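Local coordinates for extracellular solute-binding protein family 1 (Pseudothermotoga lettingae, PDB 5CI5), which binds alpha-D-tagatose in the cleft of a periplasmic-binding-protein-like fold and probably delivers the sugar to an ABC transporter, at residues H191-L194 / G195-F199; I379-Q382 / I383-M386; E221-K224 / A225-Y229; A369-I373 / P374-Q378. All blocks are in the same frame, centred on the assembly; numbering follows the deposited sequence.

Contact 1: H191-L194 / G195-F199; sequences HTTL and GYMMF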
loop_
_atom_site.group_PDB
_atom_site.type_symbol
_atom_site.label_atom_id
_atom_site.label_comp_id
_atom_site.label_asym_id
_atom_site.label_seq_id
_atom_site.Cartn_x
_atom_site.Cartn_y
_atom_site.Cartn_z
ATOM N N HIS A 191 -5.595 2.454 -4.713
ATOM C CA HIS A 191 -6.147 2.867 -3.417
ATOM C C HIS A 191 -7.631 2.485 -3.317
ATOM O O HIS A 191 -8.142 2.136 -2.250
ATOM C CB HIS A 191 -6.052 4.384 -3.168
ATOM C CG HIS A 191 -4.739 5.018 -3.508
ATOM N ND1 HIS A 191 -4.410 5.401 -4.791
ATOM C CD2 HIS A 191 -3.713 5.426 -2.721
ATOM C CE1 HIS A 191 -3.226 5.987 -4.782
ATOM N NE2 HIS A 191 -2.777 6.008 -3.538
ATOM N N THR A 192 -8.350 2.613 -4.421
ATOM C CA THR A 192 -9.777 2.337 -4.432
ATOM C C THR A 192 -10.080 0.840 -4.234
ATOM O O THR A 192 -10.968 0.457 -3.467
ATOM C CB THR A 192 -10.372 2.872 -5.733
ATOM O OG1 THR A 192 -10.158 4.288 -5.747
ATOM C CG2 THR A 192 -11.887 2.542 -5.854
ATOM N N THR A 193 -9.282 -0.015 -4.852
ATOM C CA THR A 193 -9.381 -1.439 -4.598
ATOM C C THR A 193 -9.063 -1.761 -3.160
ATOM O O THR A 193 -9.744 -2.564 -2.535
ATOM C CB THR A 193 -8.442 -2.225 -5.499
ATOM O OG1 THR A 193 -8.852 -1.960 -6.835
ATOM C CG2 THR A 193 -8.503 -3.755 -5.231
ATOM N N LEU A 194 -8.001 -1.159 -2.646
ATOM C CA LEU A 194 -7.612 -1.413 -1.271
ATOM C C LEU A 194 -8.682 -0.953 -0.308
ATOM O O LEU A 194 -8.959 -1.637 0.686
ATOM C CB LEU A 194 -6.265 -0.736 -0.967
ATOM C CG LEU A 194 -5.050 -1.358 -1.657
ATOM C CD1 LEU A 194 -3.903 -0.378 -1.677
ATOM C CD2 LEU A 194 -4.654 -2.650 -0.978
ATOM N N GLY A 195 -9.297 0.192 -0.590
ATOM C CA GLY A 195 -10.396 0.691 0.234
ATOM C C GLY A 195 -11.553 -0.296 0.241
ATOM O O GLY A 195 -12.068 -0.682 1.290
ATOM N N TYR A 196 -11.981 -0.720 -0.941
ATOM C CA TYR A 196 -13.048 -1.685 -0.997
ATOM C C TYR A 196 -12.686 -2.985 -0.249
ATOM O O TYR A 196 -13.504 -3.522 0.510
ATOM C CB TYR A 196 -13.434 -1.996 -2.450
ATOM C CG TYR A 196 -14.492 -3.067 -2.483
ATOM C CD1 TYR A 196 -15.781 -2.809 -1.990
ATOM C CD2 TYR A 196 -14.206 -4.323 -2.943
ATOM C CE1 TYR A 196 -16.742 -3.800 -1.965
ATOM C CE2 TYR A 196 -15.167 -5.315 -2.934
ATOM C CZ TYR A 196 -16.422 -5.037 -2.450
ATOM O OH TYR A 196 -17.375 -6.048 -2.432
HETATM N N MSE A 197 -11.468 -3.488 -0.448
HETATM C CA MSE A 197 -11.014 -4.689 0.249
HETATM C C MSE A 197 -11.058 -4.523 1.756
HETATM O O MSE A 197 -11.473 -5.451 2.454
HETATM C CB MSE A 197 -9.594 -5.080 -0.176
HETATM C CG MSE A 197 -9.532 -5.683 -1.550
HETATM SE SE MSE A 197 -7.699 -6.153 -2.068
HETATM C CE MSE A 197 -7.408 -7.604 -0.764
HETATM N N MSE A 198 -10.620 -3.372 2.265
HETATM C CA MSE A 198 -10.704 -3.113 3.712
HETATM C C MSE A 198 -12.136 -3.294 4.214
HETATM O O MSE A 198 -12.348 -3.946 5.237
HETATM C CB MSE A 198 -10.180 -1.705 4.051
HETATM C CG MSE A 198 -8.701 -1.574 3.886
HETATM SE SE MSE A 198 -7.761 -2.448 5.355
HETATM C CE MSE A 198 -8.138 -1.137 6.738
ATOM N N PHE A 199 -13.114 -2.746 3.487
ATOM C CA PHE A 199 -14.509 -2.865 3.907
ATOM C C PHE A 199 -15.084 -4.281 3.663
ATOM O O PHE A 199 -15.863 -4.785 4.476
ATOM C CB PHE A 199 -15.346 -1.803 3.191
ATOM C CG PHE A 199 -15.207 -0.414 3.795
ATOM C CD1 PHE A 199 -13.988 0.237 3.838
ATOM C CD2 PHE A 199 -16.307 0.222 4.342
ATOM C CE1 PHE A 199 -13.889 1.511 4.398
ATOM C CE2 PHE A 199 -16.210 1.469 4.911
ATOM C CZ PHE A 199 -14.988 2.113 4.950
#

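Contact 2: I379-Q382 / I383-M386; sequences ISEQ and IQTM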
loop_
_atom_site.group_PDB
_atom_site.type_symbol
_atom_site.label_atom_id
_atom_site.label_comp_id
_atom_site.label_asym_id
_atom_site.label_seq_id
_atom_site.Cartn_x
_atom_site.Cartn_y
_atom_site.Cartn_z
ATOM N N ILE A 379 -7.798 -7.756 -12.171
ATOM C CA ILE A 379 -8.863 -7.882 -11.173
ATOM C C ILE A 379 -9.061 -6.543 -10.436
ATOM O O ILE A 379 -10.186 -6.075 -10.270
ATOM C CB ILE A 379 -8.532 -9.033 -10.185
ATOM C CG1 ILE A 379 -8.622 -10.376 -10.920
ATOM C CG2 ILE A 379 -9.458 -8.993 -8.949
ATOM C CD1 ILE A 379 -8.107 -11.552 -10.125
ATOM N N SER A 380 -7.968 -5.916 -10.029
ATOM C CA SER A 380 -8.021 -4.631 -9.333
ATOM C C SER A 380 -8.701 -3.577 -10.216
ATOM O O SER A 380 -9.536 -2.799 -9.762
ATOM C CB SER A 380 -6.623 -4.180 -8.929
ATOM O OG SER A 380 -6.732 -2.919 -8.324
ATOM N N GLU A 381 -8.390 -3.599 -11.505
ATOM C CA GLU A 381 -9.066 -2.706 -12.439
ATOM C C GLU A 381 -10.598 -2.869 -12.392
ATOM O O GLU A 381 -11.322 -1.886 -12.464
ATOM C CB GLU A 381 -8.556 -2.944 -13.866
ATOM C CG GLU A 381 -9.414 -2.328 -14.970
ATOM C CD GLU A 381 -9.526 -0.822 -14.865
ATOM O OE1 GLU A 381 -8.697 -0.224 -14.154
ATOM O OE2 GLU A 381 -10.443 -0.235 -15.501
ATOM N N GLN A 382 -11.082 -4.099 -12.248
ATOM C CA GLN A 382 -12.524 -4.335 -12.147
ATOM C C GLN A 382 -13.140 -3.763 -10.866
ATOM O O GLN A 382 -14.269 -3.255 -10.878
ATOM C CB GLN A 382 -12.828 -5.825 -12.238
ATOM C CG GLN A 382 -12.469 -6.410 -13.588
ATOM C CD GLN A 382 -13.302 -5.777 -14.690
ATOM O OE1 GLN A 382 -14.503 -5.543 -14.516
ATOM N NE2 GLN A 382 -12.665 -5.438 -15.779
ATOM N N ILE A 383 -12.388 -3.837 -9.771
ATOM C CA ILE A 383 -12.857 -3.340 -8.488
ATOM C C ILE A 383 -12.912 -1.799 -8.551
ATOM O O ILE A 383 -13.887 -1.170 -8.115
ATOM C CB ILE A 383 -11.948 -3.816 -7.328
ATOM C CG1 ILE A 383 -11.932 -5.353 -7.246
ATOM C CG2 ILE A 383 -12.397 -3.191 -6.020
ATOM C CD1 ILE A 383 -13.294 -5.975 -6.982
ATOM N N GLN A 384 -11.875 -1.181 -9.124
ATOM C CA GLN A 384 -11.846 0.271 -9.282
ATOM C C GLN A 384 -13.076 0.750 -10.076
ATOM O O GLN A 384 -13.759 1.704 -9.687
ATOM C CB GLN A 384 -10.560 0.709 -9.986
ATOM C CG GLN A 384 -9.301 0.459 -9.143
ATOM C CD GLN A 384 -8.024 0.525 -9.956
ATOM O OE1 GLN A 384 -7.079 -0.247 -9.734
ATOM N NE2 GLN A 384 -8.013 1.396 -10.941
ATOM N N THR A 385 -13.334 0.095 -11.204
ATOM C CA THR A 385 -14.444 0.474 -12.062
ATOM C C THR A 385 -15.795 0.300 -11.345
ATOM O O THR A 385 -16.663 1.160 -11.411
ATOM C CB THR A 385 -14.399 -0.346 -13.366
ATOM O OG1 THR A 385 -13.205 -0.012 -14.091
ATOM C CG2 THR A 385 -15.639 -0.070 -14.243
HETATM N N MSE A 386 -15.932 -0.802 -10.625
HETATM C CA MSE A 386 -17.114 -1.091 -9.825
HETATM C C MSE A 386 -17.429 0.086 -8.892
HETATM O O MSE A 386 -18.553 0.643 -8.893
HETATM C CB MSE A 386 -16.880 -2.376 -9.033
HETATM C CG MSE A 386 -18.033 -2.786 -8.178
HETATM SE SE MSE A 386 -17.561 -4.248 -7.030
HETATM C CE MSE A 386 -16.295 -3.322 -5.886
HETATM O O HOH W 1 -12.690 -1.218 -16.656
#

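Contact 3: E221-K224 / A225-Y229; sequences EGLK and ALKFY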
loop_
_atom_site.group_PDB
_atom_site.type_symbol
_atom_site.label_atom_id
_atom_site.label_comp_id
_atom_site.label_asym_id
_atom_site.label_seq_id
_atom_site.Cartn_x
_atom_site.Cartn_y
_atom_site.Cartn_z
ATOM N N GLU A 221 -22.135 -10.012 1.990
ATOM C CA GLU A 221 -21.066 -9.262 2.656
ATOM C C GLU A 221 -20.437 -8.232 1.714
ATOM O O GLU A 221 -20.238 -7.068 2.090
ATOM C CB GLU A 221 -19.967 -10.213 3.182
ATOM C CG GLU A 221 -20.424 -11.223 4.201
ATOM C CD GLU A 221 -20.784 -12.562 3.569
ATOM O OE1 GLU A 221 -21.299 -12.553 2.432
ATOM O OE2 GLU A 221 -20.557 -13.614 4.218
ATOM N N GLY A 222 -20.130 -8.654 0.486
ATOM C CA GLY A 222 -19.486 -7.782 -0.482
ATOM C C GLY A 222 -20.379 -6.638 -0.902
ATOM O O GLY A 222 -19.909 -5.519 -1.183
ATOM N N LEU A 223 -21.683 -6.905 -0.948
ATOM C CA LEU A 223 -22.644 -5.859 -1.282
ATOM C C LEU A 223 -22.746 -4.843 -0.144
ATOM O O LEU A 223 -22.748 -3.634 -0.373
ATOM C CB LEU A 223 -24.020 -6.471 -1.572
ATOM C CG LEU A 223 -25.097 -5.437 -1.898
ATOM C CD1 LEU A 223 -24.827 -4.795 -3.267
ATOM C CD2 LEU A 223 -26.502 -6.060 -1.887
ATOM N N LYS A 224 -22.831 -5.344 1.091
ATOM C CA LYS A 224 -22.892 -4.499 2.265
ATOM C C LYS A 224 -21.665 -3.567 2.299
ATOM O O LYS A 224 -21.789 -2.363 2.540
ATOM C CB LYS A 224 -22.966 -5.353 3.534
ATOM C CG LYS A 224 -23.221 -4.560 4.786
ATOM C CD LYS A 224 -23.210 -5.426 6.013
ATOM C CE LYS A 224 -23.516 -4.615 7.252
ATOM N NZ LYS A 224 -23.488 -5.494 8.450
ATOM N N ALA A 225 -20.487 -4.137 2.055
ATOM C CA ALA A 225 -19.238 -3.359 2.009
ATOM C C ALA A 225 -19.274 -2.313 0.909
ATOM O O ALA A 225 -18.901 -1.172 1.129
ATOM C CB ALA A 225 -18.050 -4.299 1.802
ATOM N N LEU A 226 -19.720 -2.696 -0.280
ATOM C CA LEU A 226 -19.799 -1.753 -1.388
ATOM C C LEU A 226 -20.752 -0.587 -1.082
ATOM O O LEU A 226 -20.437 0.570 -1.350
ATOM C CB LEU A 226 -20.234 -2.466 -2.678
ATOM C CG LEU A 226 -20.365 -1.570 -3.905
ATOM C CD1 LEU A 226 -19.088 -0.775 -4.209
ATOM C CD2 LEU A 226 -20.783 -2.385 -5.134
ATOM N N LYS A 227 -21.909 -0.906 -0.527
ATOM C CA LYS A 227 -22.897 0.124 -0.192
ATOM C C LYS A 227 -22.379 1.072 0.895
ATOM O O LYS A 227 -22.498 2.285 0.752
ATOM C CB LYS A 227 -24.211 -0.522 0.249
ATOM C CG LYS A 227 -24.958 -1.112 -0.905
ATOM C CD LYS A 227 -26.370 -1.571 -0.542
ATOM C CE LYS A 227 -27.076 -2.028 -1.813
ATOM N NZ LYS A 227 -28.518 -2.304 -1.595
ATOM N N PHE A 228 -21.715 0.564 1.926
ATOM C CA PHE A 228 -21.269 1.445 2.997
ATOM C C PHE A 228 -20.104 2.305 2.547
ATOM O O PHE A 228 -20.106 3.501 2.785
ATOM C CB PHE A 228 -20.887 0.649 4.248
ATOM C CG PHE A 228 -20.561 1.507 5.441
ATOM C CD1 PHE A 228 -21.357 2.596 5.783
ATOM C CD2 PHE A 228 -19.454 1.238 6.212
ATOM C CE1 PHE A 228 -21.054 3.374 6.906
ATOM C CE2 PHE A 228 -19.157 2.007 7.336
ATOM C CZ PHE A 228 -19.948 3.081 7.673
ATOM N N TYR A 229 -19.142 1.708 1.847
ATOM C CA TYR A 229 -17.984 2.444 1.354
ATOM C C TYR A 229 -18.420 3.587 0.468
ATOM O O TYR A 229 -17.993 4.717 0.638
ATOM C CB TYR A 229 -17.063 1.492 0.603
ATOM C CG TYR A 229 -15.728 2.061 0.167
ATOM C CD1 TYR A 229 -14.753 2.389 1.089
ATOM C CD2 TYR A 229 -15.436 2.229 -1.174
ATOM C CE1 TYR A 229 -13.526 2.898 0.688
ATOM C CE2 TYR A 229 -14.201 2.728 -1.588
ATOM C CZ TYR A 229 -13.243 3.043 -0.654
ATOM O OH TYR A 229 -12.014 3.573 -1.019
#

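Contact 4: A369-I373 / P374-Q378; sequences ARPPI and PQYPQ. With T6T (alpha-D-tagatopyranose), chain C.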
loop_
_atom_site.group_PDB
_atom_site.type_symbol
_atom_site.label_atom_id
_atom_site.label_comp_id
_atom_site.label_asym_id
_atom_site.label_seq_id
_atom_site.Cartn_x
_atom_site.Cartn_y
_atom_site.Cartn_z
ATOM N N ALA A 369 -3.637 -10.658 2.283
ATOM C CA ALA A 369 -2.909 -10.336 1.069
ATOM C C ALA A 369 -3.827 -10.319 -0.136
ATOM O O ALA A 369 -4.689 -11.207 -0.296
ATOM C CB ALA A 369 -1.788 -11.340 0.846
ATOM N N ARG A 370 -3.589 -9.356 -1.017
ATOM C CA ARG A 370 -4.048 -9.444 -2.401
ATOM C C ARG A 370 -3.528 -10.763 -2.970
ATOM O O ARG A 370 -2.436 -11.219 -2.624
ATOM C CB ARG A 370 -3.541 -8.251 -3.214
ATOM C CG ARG A 370 -4.267 -6.961 -2.873
ATOM C CD ARG A 370 -3.476 -5.694 -3.268
ATOM N NE ARG A 370 -2.457 -5.351 -2.299
ATOM C CZ ARG A 370 -1.716 -4.249 -2.375
ATOM N NH1 ARG A 370 -1.883 -3.393 -3.371
ATOM N NH2 ARG A 370 -0.818 -4.009 -1.451
ATOM N N PRO A 371 -4.318 -11.398 -3.831
ATOM C CA PRO A 371 -3.907 -12.726 -4.308
ATOM C C PRO A 371 -2.628 -12.687 -5.160
ATOM O O PRO A 371 -2.554 -11.881 -6.096
ATOM C CB PRO A 371 -5.111 -13.186 -5.136
ATOM C CG PRO A 371 -5.831 -11.969 -5.493
ATOM C CD PRO A 371 -5.594 -10.972 -4.401
ATOM N N PRO A 372 -1.635 -13.538 -4.827
ATOM C CA PRO A 372 -0.322 -13.504 -5.511
ATOM C C PRO A 372 -0.381 -14.242 -6.846
ATOM O O PRO A 372 0.261 -15.290 -7.056
ATOM C CB PRO A 372 0.610 -14.190 -4.498
ATOM C CG PRO A 372 -0.280 -15.172 -3.834
ATOM C CD PRO A 372 -1.607 -14.459 -3.677
ATOM N N ILE A 373 -1.169 -13.685 -7.758
ATOM C CA ILE A 373 -1.435 -14.315 -9.050
ATOM C C ILE A 373 -1.286 -13.306 -10.154
ATOM O O ILE A 373 -1.476 -12.089 -9.953
ATOM C CB ILE A 373 -2.856 -14.958 -9.085
ATOM C CG1 ILE A 373 -3.938 -13.870 -8.999
ATOM C CG2 ILE A 373 -2.984 -15.985 -7.962
ATOM C CD1 ILE A 373 -5.376 -14.391 -9.051
ATOM N N PRO A 374 -0.943 -13.788 -11.350
ATOM C CA PRO A 374 -0.650 -12.884 -12.459
ATOM C C PRO A 374 -1.858 -12.105 -12.932
ATOM O O PRO A 374 -1.707 -11.107 -13.635
ATOM C CB PRO A 374 -0.135 -13.833 -13.562
ATOM C CG PRO A 374 0.020 -15.145 -12.955
ATOM C CD PRO A 374 -0.797 -15.210 -11.729
ATOM N N GLN A 375 -3.051 -12.559 -12.564
ATOM C CA GLN A 375 -4.277 -11.892 -12.958
ATOM C C GLN A 375 -4.621 -10.684 -12.073
ATOM O O GLN A 375 -5.579 -9.958 -12.375
ATOM C CB GLN A 375 -5.454 -12.866 -12.908
ATOM C CG GLN A 375 -5.365 -13.975 -13.936
ATOM C CD GLN A 375 -4.556 -15.154 -13.484
ATOM O OE1 GLN A 375 -4.002 -15.194 -12.384
ATOM N NE2 GLN A 375 -4.481 -16.153 -14.355
ATOM N N TYR A 376 -3.886 -10.479 -10.972
ATOM C CA TYR A 376 -4.372 -9.547 -9.962
ATOM C C TYR A 376 -4.545 -8.106 -10.531
ATOM O O TYR A 376 -5.562 -7.460 -10.286
ATOM C CB TYR A 376 -3.485 -9.528 -8.709
ATOM C CG TYR A 376 -3.997 -8.434 -7.801
ATOM C CD1 TYR A 376 -5.235 -8.565 -7.176
ATOM C CD2 TYR A 376 -3.334 -7.225 -7.680
ATOM C CE1 TYR A 376 -5.753 -7.559 -6.409
ATOM C CE2 TYR A 376 -3.863 -6.210 -6.916
ATOM C CZ TYR A 376 -5.067 -6.378 -6.294
ATOM O OH TYR A 376 -5.622 -5.358 -5.571
ATOM N N PRO A 377 -3.565 -7.577 -11.280
ATOM C CA PRO A 377 -3.794 -6.192 -11.723
ATOM C C PRO A 377 -5.072 -5.978 -12.537
ATOM O O PRO A 377 -5.769 -4.973 -12.325
ATOM C CB PRO A 377 -2.546 -5.897 -12.560
ATOM C CG PRO A 377 -1.477 -6.692 -11.852
ATOM C CD PRO A 377 -2.172 -7.998 -11.474
ATOM N N GLN A 378 -5.407 -6.926 -13.409
ATOM C CA GLN A 378 -6.671 -6.867 -14.138
ATOM C C GLN A 378 -7.889 -6.934 -13.216
ATOM O O GLN A 378 -8.911 -6.290 -13.474
ATOM C CB GLN A 378 -6.750 -8.019 -15.140
ATOM C CG GLN A 378 -5.836 -7.884 -16.310
ATOM C CD GLN A 378 -5.807 -9.183 -17.100
ATOM O OE1 GLN A 378 -4.922 -10.016 -16.908
ATOM N NE2 GLN A 378 -6.813 -9.385 -17.936
HETATM O O3 T6T C . 0.920 -0.404 0.548
HETATM C C3 T6T C . 1.754 0.040 -0.516
HETATM C C4 T6T C . 1.363 -0.708 -1.790
HETATM O O4 T6T C . 1.403 -2.123 -1.559
HETATM C C5 T6T C . -0.028 -0.263 -2.187
HETATM O O5 T6T C . -0.439 -0.929 -3.383
HETATM C C6 T6T C . -0.069 1.252 -2.361
HETATM O O6 T6T C . 0.299 1.871 -1.130
HETATM C C2 T6T C . 1.611 1.519 -0.681
HETATM O O2 T6T C . 2.578 1.991 -1.628
HETATM C C1 T6T C . 1.841 2.258 0.656
HETATM O O1 T6T C . 3.050 1.962 1.253
#

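Contact 1: H191-L194 / G195-F199
M197 runs alongside T193, one helical turn earlier, and makes the main side-chain contact of this stretch. Its CB lies 3.5 Å from T193 O, and CG comes closer, 3.3 Å from T193 O, because CG stands anti to the carbonyl carbon (chi1 -74°) and so leans back toward the start of the helix. From there the chain runs straight to the selenium, and SE settles 4.0 Å from T193 CG2, the two side chains lying side by side and pointing the same way. A bend at chi3 then turns the terminal methyl, CE, away from the threonine. T193 can offer its methyl here because CG2 is anti to its backbone N, while OG1 on the other branch bonds S380 OG of helix 376-391. T193 O is gripped by M197 N at 2.9 Å, and Y196 N reaches T192 O at 3.0 Å in a nearly straight bond (172°). G195, with no side chain, donates its N-H to H191 O at 2.8 Å. M198 CG approaches L194 O to 3.2 Å before its chain bends away. All this belongs to helix 190-202, which is buried on several flanks: L194 faces the bound tagatose and R370, T192 and T193 rest on helix 376-391, and Y196 reaches helix 220-234, where its OH bonds G222 O.

Contact 2: I379-Q382 / I383-M386
S380 carries OG anti to its backbone N (chi1 177°), while Q384 sets CG anti to its carbonyl carbon and then runs extended (chi2 164°); together these torsions bring serine hydroxyl and amide oxygen to the same flank of the helix, one turn apart. S380 OG lies 3.0 Å from Q384 OE1, but this hydrogen bond is not settled, since the hydroxyl also has E190 and T193 OG1 as partners. Q384 CG passes 3.3 Å from S380 O, and the same carbonyl accepts Q384 N at 2.9 Å. E381 bends at chi2, which brings its carboxylate alongside T385 in the next turn. There E381 OE1 stays 3.7 Å from Q384 NE2, with the carboxylate and amide planes 79° apart and the two side chains crossing at about a right angle. A water bridges the other branch, 2.7 Å from E381 OE2, to which it donates, and 2.9 Å from T385 OG1. T385 N bonds E381 O at 3.1 Å. The carboxylate also makes a salt bridge with K188, which probably favours its charged form. I383 and M386 pack on Y196 of helix 190-202; toward helix 397-413 the amide of Q382 bonds N407. This is an alpha-helix packed between helices 190-202 and 397-413 through mixed apolar and polar side chains, with a buried polar pair, S380 and Q384, on the side of helix 190-202, and E381 and T385 joined through water on a partly exposed edge.

Contact 3: E221-K224 / A225-Y229
G222 O is gripped by two donors: L226 N, one turn on, bonds it at 3.0 Å, and the hydroxyl of Y196 reaches it from helix 190-202. In the next bond of the series K227 N donates to L223 O at 2.9 Å, bent only slightly at the hydrogen (165°). K227 CG brushes L223 O at 3.4 Å, so backbone and side chain of the lysine both close over this carbonyl. Beyond it the lysine runs extended, slanting across L223. Its CE lies against the leucine's branch, 3.9 Å from both L223 CG and L223 CD1. The leucine meets it there because its CG is anti to the backbone N (chi1 179°), which carries the isopropyl end forward along the helix. The ammonium at the tip of K227 continues to E398 of helix 397-413 in a salt bridge. K224 O receives F228 N, while the extended side chain of K224 leads outward to D291. The chemistry is thus divided: a lysine's methylene arm supplies apolar cover to a partly exposed leucine, while its charge is spent on a partner in another helix, tying helix 220-234 to the C-terminal helix.

Contact 4: A369-I373 / P374-Q378
R370 CB lies over one face of the Y376 ring, 4.0 Å from its centroid and 17° off the ring normal, a CH-pi contact displaced toward the rim. P371 meets the same ring obliquely, its CD 3.7 Å from Y376 CD1, with the proline and tyrosine side chains crossing at about a right angle. Y376 reaches both because its CG is anti to the backbone N (chi1 174°), which sends the ring back under the preceding loop. Farther along the chain, I373 crosses Q375 at about a right angle, with Q375 OE1 3.5 Å from I373 CB. The backbone closes a type I beta turn here: Y376 N donates to I373 O at 3.1 Å, arriving from above the carbonyl plane. Toward the pocket, the arginine chain follows the tyrosine's outer end, R370 CD standing 3.2 Å from Y376 OH. A bend at chi3 leaves the guanidinium nearly perpendicular to the ring, 86° between planes. The guanidinium then grips two neighbouring hydroxyls of the sugar: R370 NH1 donates to O5 of the tagatose at 2.9 Å and R370 NH2 to O4 at 2.9 Å, the first nearly straight. E190, another pocket residue, forms a salt bridge with R370 NH1 and a hydrogen bond with Y376 OH, and so probably steadies how the arginine is turned. A guanidinium bidentate to adjacent hydroxyls is a well-known feature of periplasmic sugar-binding proteins; here it lines one side of the tagatose pocket, with D85 and W301 among the sugar's other partners.

Along the chain the order is contact 1, contact 3, contact 4, contact 2. Contact 4 leads from the preceding loop into helix 376-391, where contact 2 follows; the centres of contacts 4 and 2 are 12 Å apart. Contacts 1 and 3 occupy the successive helices 190-202 and 220-234. The centres of contacts 1 and 3 are 11 Å apart. Contacts 1 and 2 each touch all the others, and their own centres are 10 Å apart. Contacts 3 and 4 do not touch, their centres being 21 Å apart. The group thus runs from the sugar, met by contacts 1 and 4, through packed helices to the outer contact 3, connecting pocket residues to the helical body of the protein.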